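Long-range contacts in alpha-1,3-glucanase (Paenibacillus glycanilyticus, PDB 6K0P), which probably hydrolyses the alpha-1,3-glucosidic linkages of alpha-1,3-glucan, as a member of glycoside hydrolase family 87: residues A216-I221 with K243-Q248; L271-N276 with I301-F306. The protein carries 1 engineered substitution. One frame throughout, in Å; residues are numbered along the deposited sequence.

How the contacts relate
From the N terminus, the chain forms a domain of antiparallel sheets before entering a parallel beta-helix, in which a strand pairs with the strand one turn later. Contact 1 closes a loop when 243-248 returns beside 216-221 after 21 intervening residues; contact 2 repeats the closure 24 residues on from 271-276, at 301-306. The two loops follow in series, neither nesting nor crossing. They are joined because strands 242-245 and 271-274 are themselves neighbours, through probable backbone hydrogen bonds of Leu244 with Ser272 and Trp274. Strands 217-220, 242-245, 271-274 and 297-304 thus lie next to one another in that order, one from each successive turn; the centres of contacts 1 and 2 lie about 9 Å apart.

Contact 1. Residues A216-I221 with K243-Q248; sequences AGEWTI and KLVAPQ. With GLC (alpha-D-glucopyranose), chain D; GLC (alpha-D-glucopyranose), chain B.
Glu218 and Lys243 stand side by side on one face of a parallel strand pair, Glu218 CG lying 4.2 Å from Lys243 CD. Both CG atoms are anti to the carbonyl carbon (chi1 -63° and -59°), and both chains run extended to the same sugar. Glu218 OE2 accepts a hydrogen bond from O1 of the chain B glucose at 2.6 Å, whereas Lys243 NZ reaches its O5 only weakly. A water links the carboxylate to the ammonium, donating to Glu218 OE2 and accepting from Lys243 NZ. Val245 CG2 backs Glu218 CB on this face at 4.0 Å. On the other face Trp219 CB rests against Leu244 CD2 (4.1 Å). Ile221 crosses Leu244 at about a right angle, laying CD1 3.8 Å from Leu244 CB, with Ile196 of helix 196-204 against both side chains. An alanine at Ile221 would lose this branch and is likely to open a gap beside Leu244 and Ile196. Four backbone hydrogen bonds fix the register, from Lys243 N to Gly217 O (2.9 Å) through to Ile221 N to Val245 O. Such in-register pairing between successive turns is characteristic of a parallel beta-helix, consistent with the pectate-lyase-like family, here with a glycan pocket beside Glu218 and Lys243.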
# COMPACT_ATOMS: atom_id res chain seq x y z
N ALA A 216 0.09 -25.56 9.74
CA ALA A 216 -0.67 -24.59 10.51
C ALA A 216 -0.03 -24.41 11.88
O ALA A 216 0.45 -25.37 12.49
CB ALA A 216 -2.11 -25.09 10.68
N GLY A 217 -0.01 -23.16 12.35
CA GLY A 217 0.55 -22.88 13.65
C GLY A 217 1.30 -21.57 13.69
O GLY A 217 1.30 -20.83 12.70
N GLU A 218 1.91 -21.26 14.82
CA GLU A 218 2.78 -20.10 14.96
C GLU A 218 4.21 -20.60 15.10
O GLU A 218 4.50 -21.41 15.99
CB GLU A 218 2.42 -19.27 16.18
CG GLU A 218 1.03 -18.66 16.15
CD GLU A 218 0.80 -17.77 17.35
OE1 GLU A 218 1.80 -17.37 17.99
OE2 GLU A 218 -0.37 -17.45 17.65
N TRP A 219 5.09 -20.10 14.24
CA TRP A 219 6.46 -20.60 14.14
C TRP A 219 7.40 -19.42 14.26
O TRP A 219 7.31 -18.47 13.47
CB TRP A 219 6.64 -21.31 12.79
CG TRP A 219 5.60 -22.37 12.59
CD1 TRP A 219 4.46 -22.28 11.84
CD2 TRP A 219 5.58 -23.66 13.21
NE1 TRP A 219 3.75 -23.45 11.94
CE2 TRP A 219 4.41 -24.31 12.76
CE3 TRP A 219 6.44 -24.34 14.08
CZ2 TRP A 219 4.08 -25.60 13.16
CZ3 TRP A 219 6.11 -25.63 14.47
CH2 TRP A 219 4.94 -26.24 14.01
N THR A 220 8.29 -19.46 15.24
CA THR A 220 9.18 -18.34 15.47
C THR A 220 10.14 -18.18 14.29
O THR A 220 10.76 -19.15 13.84
CB THR A 220 9.99 -18.56 16.74
OG1 THR A 220 9.12 -18.45 17.87
CG2 THR A 220 11.11 -17.51 16.87
N ILE A 221 10.23 -16.96 13.77
CA ILE A 221 11.33 -16.57 12.90
C ILE A 221 12.13 -15.52 13.66
O ILE A 221 11.73 -14.35 13.77
CB ILE A 221 10.86 -16.11 11.52
CG1 ILE A 221 9.72 -15.09 11.59
CG2 ILE A 221 10.41 -17.31 10.69
CD1 ILE A 221 9.42 -14.44 10.24
N LYS A 243 1.60 -19.22 10.34
CA LYS A 243 2.02 -17.89 10.76
C LYS A 243 3.48 -17.95 11.18
O LYS A 243 3.82 -18.61 12.17
CB LYS A 243 1.17 -17.42 11.95
CG LYS A 243 -0.32 -17.36 11.63
CD LYS A 243 -1.14 -17.09 12.89
CE LYS A 243 -2.64 -17.10 12.60
NZ LYS A 243 -3.40 -16.67 13.81
N LEU A 244 4.33 -17.23 10.45
CA LEU A 244 5.72 -17.06 10.85
C LEU A 244 5.79 -15.79 11.69
O LEU A 244 5.35 -14.72 11.25
CB LEU A 244 6.60 -16.93 9.61
CG LEU A 244 6.44 -18.00 8.53
CD1 LEU A 244 7.50 -17.81 7.44
CD2 LEU A 244 6.50 -19.41 9.11
N VAL A 245 6.29 -15.91 12.91
CA VAL A 245 6.12 -14.87 13.92
C VAL A 245 7.49 -14.40 14.40
O VAL A 245 8.24 -15.18 14.99
CB VAL A 245 5.25 -15.36 15.10
CG1 VAL A 245 5.06 -14.26 16.12
CG2 VAL A 245 3.89 -15.85 14.59
N ALA A 246 7.79 -13.12 14.18
CA ALA A 246 8.97 -12.53 14.80
C ALA A 246 8.76 -12.47 16.31
O ALA A 246 7.63 -12.31 16.77
CB ALA A 246 9.20 -11.12 14.26
N PRO A 247 9.83 -12.59 17.12
CA PRO A 247 9.65 -12.59 18.58
C PRO A 247 8.95 -11.33 19.05
O PRO A 247 9.50 -10.23 18.92
CB PRO A 247 11.08 -12.67 19.11
CG PRO A 247 11.85 -13.33 18.00
CD PRO A 247 11.24 -12.80 16.74
N GLN A 248 7.73 -11.47 19.56
CA GLN A 248 6.90 -10.30 19.81
C GLN A 248 7.29 -9.53 21.07
O GLN A 248 6.84 -8.39 21.23
CB GLN A 248 5.42 -10.69 19.82
CG GLN A 248 4.91 -11.11 18.43
CD GLN A 248 4.99 -9.98 17.43
OE1 GLN A 248 4.62 -8.84 17.74
NE2 GLN A 248 5.47 -10.26 16.23
C1 GLC D . -1.96 -10.42 19.50
C2 GLC D . -1.88 -8.90 19.43
C3 GLC D . -0.59 -8.42 18.79
C4 GLC D . 0.56 -9.06 19.55
C5 GLC D . 0.37 -10.56 19.63
C6 GLC D . 1.55 -11.16 20.39
O2 GLC D . -3.03 -8.39 18.80
O3 GLC D . -0.52 -7.05 18.99
O4 GLC D . 1.82 -8.82 18.93
O5 GLC D . -0.87 -10.89 20.24
O6 GLC D . 1.51 -10.76 21.75
C1 GLC B . -1.94 -14.45 16.89
C2 GLC B . -1.53 -13.13 17.51
C3 GLC B . -2.64 -12.36 18.23
C4 GLC B . -3.88 -12.42 17.40
C5 GLC B . -4.23 -13.87 17.22
C6 GLC B . -5.57 -14.06 16.51
O1 GLC B . -1.96 -15.41 17.84
O2 GLC B . -0.41 -13.35 18.33
O3 GLC B . -2.32 -10.99 18.21
O4 GLC B . -4.91 -11.78 18.09
O5 GLC B . -3.25 -14.38 16.37
O6 GLC B . -5.64 -13.47 15.24
O HOH W 1 -2.58 -18.07 16.16
O HOH W 2 8.11 -15.67 17.87

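Contact 2. Residues L271-N276 with I301-F306; sequences LSAWGN and IWVEHF
Trp274 and Trp302 meet through different first torsions: Trp302 CG is anti to the backbone N (chi1 170°), Trp274 CG anti to the carbonyl carbon (chi1 -67°). Trp274 CZ2 thereby comes over one face of the Trp302 ring, toward its rim, 3.7 Å from Trp302 CE2, with the planes at 58°. Glu304 runs alongside Trp274, its CD 3.4 Å from Trp274 CZ3, and turns OE2 to Trp302 NE1. That bond, 2.7 Å from Trp302 NE1 to Glu304 OE2, lies in the indole plane and uses the anti lone pair; Asn327 binds OE1, so both carboxylate oxygens are held and the group's rotation is fixed. Trp274 NE1 donates to Ser272 OG at 2.9 Å, somewhat out of the ring plane. Beyond the strands, Gly275 CA makes a CH-pi contact over the Phe306 face, 3.9 Å from the ring centroid; the absence of a side chain at Gly275 allows this close approach to the ring and to His305 O. A water spans Gly275 O and His305 ND1, while Glu137 takes His305 NE2. Four backbone hydrogen bonds complete the parallel pair. Strand 242-245 flanks 271-274, and strand 319-326 pairs with 297-304. Phe287 of strand 286-289 packs on Ala273, Ile301 and Val303, while Gln140 of strand 137-143, from the preceding antiparallel domain, touches Trp274, Trp302 and Glu304.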
# COMPACT_ATOMS: atom_id res chain seq x y z
N LEU A 271 1.30 -18.67 3.21
CA LEU A 271 1.63 -18.49 4.62
C LEU A 271 1.56 -17.01 4.95
O LEU A 271 1.46 -16.16 4.06
CB LEU A 271 3.02 -19.07 4.93
CG LEU A 271 4.23 -18.61 4.10
CD1 LEU A 271 4.73 -17.23 4.52
CD2 LEU A 271 5.36 -19.64 4.18
N SER A 272 1.64 -16.70 6.23
CA SER A 272 1.70 -15.33 6.68
C SER A 272 2.96 -15.10 7.51
O SER A 272 3.55 -16.04 8.05
CB SER A 272 0.45 -14.90 7.48
OG SER A 272 0.32 -15.68 8.66
N ALA A 273 3.38 -13.83 7.57
CA ALA A 273 4.54 -13.44 8.36
C ALA A 273 4.17 -12.20 9.16
O ALA A 273 3.71 -11.19 8.59
CB ALA A 273 5.75 -13.17 7.47
N TRP A 274 4.38 -12.29 10.46
CA TRP A 274 3.96 -11.28 11.43
C TRP A 274 5.22 -10.72 12.07
O TRP A 274 5.80 -11.33 12.98
CB TRP A 274 3.01 -11.93 12.45
CG TRP A 274 1.74 -12.33 11.77
CD1 TRP A 274 1.46 -13.54 11.19
CD2 TRP A 274 0.61 -11.49 11.52
NE1 TRP A 274 0.21 -13.50 10.61
CE2 TRP A 274 -0.33 -12.25 10.80
CE3 TRP A 274 0.31 -10.16 11.84
CZ2 TRP A 274 -1.56 -11.73 10.39
CZ3 TRP A 274 -0.92 -9.64 11.44
CH2 TRP A 274 -1.84 -10.43 10.73
N GLY A 275 5.66 -9.57 11.58
CA GLY A 275 6.89 -8.96 12.06
C GLY A 275 6.70 -8.30 13.40
O GLY A 275 5.61 -8.23 13.97
N ASN A 276 7.81 -7.79 13.93
CA ASN A 276 7.77 -7.09 15.21
C ASN A 276 8.28 -5.65 15.10
O ASN A 276 8.65 -5.04 16.12
CB ASN A 276 8.51 -7.87 16.29
CG ASN A 276 9.99 -7.99 16.01
OD1 ASN A 276 10.50 -7.40 15.06
ND2 ASN A 276 10.70 -8.77 16.84
N ILE A 301 1.01 -14.92 0.07
CA ILE A 301 1.50 -14.66 1.41
C ILE A 301 0.92 -13.35 1.93
O ILE A 301 0.55 -12.45 1.16
CB ILE A 301 3.03 -14.74 1.59
CG1 ILE A 301 3.73 -13.52 1.00
CG2 ILE A 301 3.59 -16.05 0.99
CD1 ILE A 301 5.18 -13.42 1.46
N TRP A 302 0.80 -13.27 3.25
CA TRP A 302 0.21 -12.13 3.96
C TRP A 302 1.27 -11.67 4.96
O TRP A 302 1.68 -12.45 5.82
CB TRP A 302 -1.07 -12.61 4.64
CG TRP A 302 -1.77 -11.70 5.63
CD1 TRP A 302 -1.40 -10.45 6.05
CD2 TRP A 302 -2.97 -12.03 6.33
NE1 TRP A 302 -2.32 -9.97 6.97
CE2 TRP A 302 -3.28 -10.93 7.17
CE3 TRP A 302 -3.81 -13.14 6.34
CZ2 TRP A 302 -4.40 -10.93 8.00
CZ3 TRP A 302 -4.92 -13.14 7.17
CH2 TRP A 302 -5.21 -12.04 7.99
N VAL A 303 1.77 -10.45 4.79
CA VAL A 303 2.89 -9.94 5.57
C VAL A 303 2.49 -8.63 6.23
O VAL A 303 1.89 -7.76 5.58
CB VAL A 303 4.13 -9.75 4.66
CG1 VAL A 303 5.30 -9.20 5.42
CG2 VAL A 303 4.49 -11.06 3.99
N GLU A 304 2.84 -8.48 7.51
CA GLU A 304 2.57 -7.27 8.28
C GLU A 304 3.74 -6.93 9.19
O GLU A 304 4.48 -7.82 9.63
CB GLU A 304 1.33 -7.39 9.18
CG GLU A 304 0.08 -7.77 8.40
CD GLU A 304 -1.21 -7.28 9.02
OE1 GLU A 304 -1.19 -6.41 9.94
OE2 GLU A 304 -2.29 -7.74 8.57
N HIS A 305 3.89 -5.64 9.48
CA HIS A 305 4.79 -5.19 10.55
C HIS A 305 6.25 -5.50 10.25
O HIS A 305 7.04 -5.80 11.15
CB HIS A 305 4.35 -5.69 11.93
CG HIS A 305 2.91 -5.39 12.22
ND1 HIS A 305 2.08 -6.28 12.87
CD2 HIS A 305 2.16 -4.30 11.94
CE1 HIS A 305 0.87 -5.74 12.96
NE2 HIS A 305 0.90 -4.55 12.41
N PHE A 306 6.60 -5.43 8.96
CA PHE A 306 7.96 -5.29 8.48
C PHE A 306 8.13 -3.88 7.92
O PHE A 306 7.16 -3.12 7.79
CB PHE A 306 8.27 -6.35 7.42
CG PHE A 306 8.39 -7.74 7.99
CD1 PHE A 306 7.26 -8.54 8.15
CD2 PHE A 306 9.62 -8.23 8.41
CE1 PHE A 306 7.36 -9.81 8.70
CE2 PHE A 306 9.72 -9.50 8.97
CZ PHE A 306 8.59 -10.29 9.11
O HOH W 3 2.90 -8.71 13.74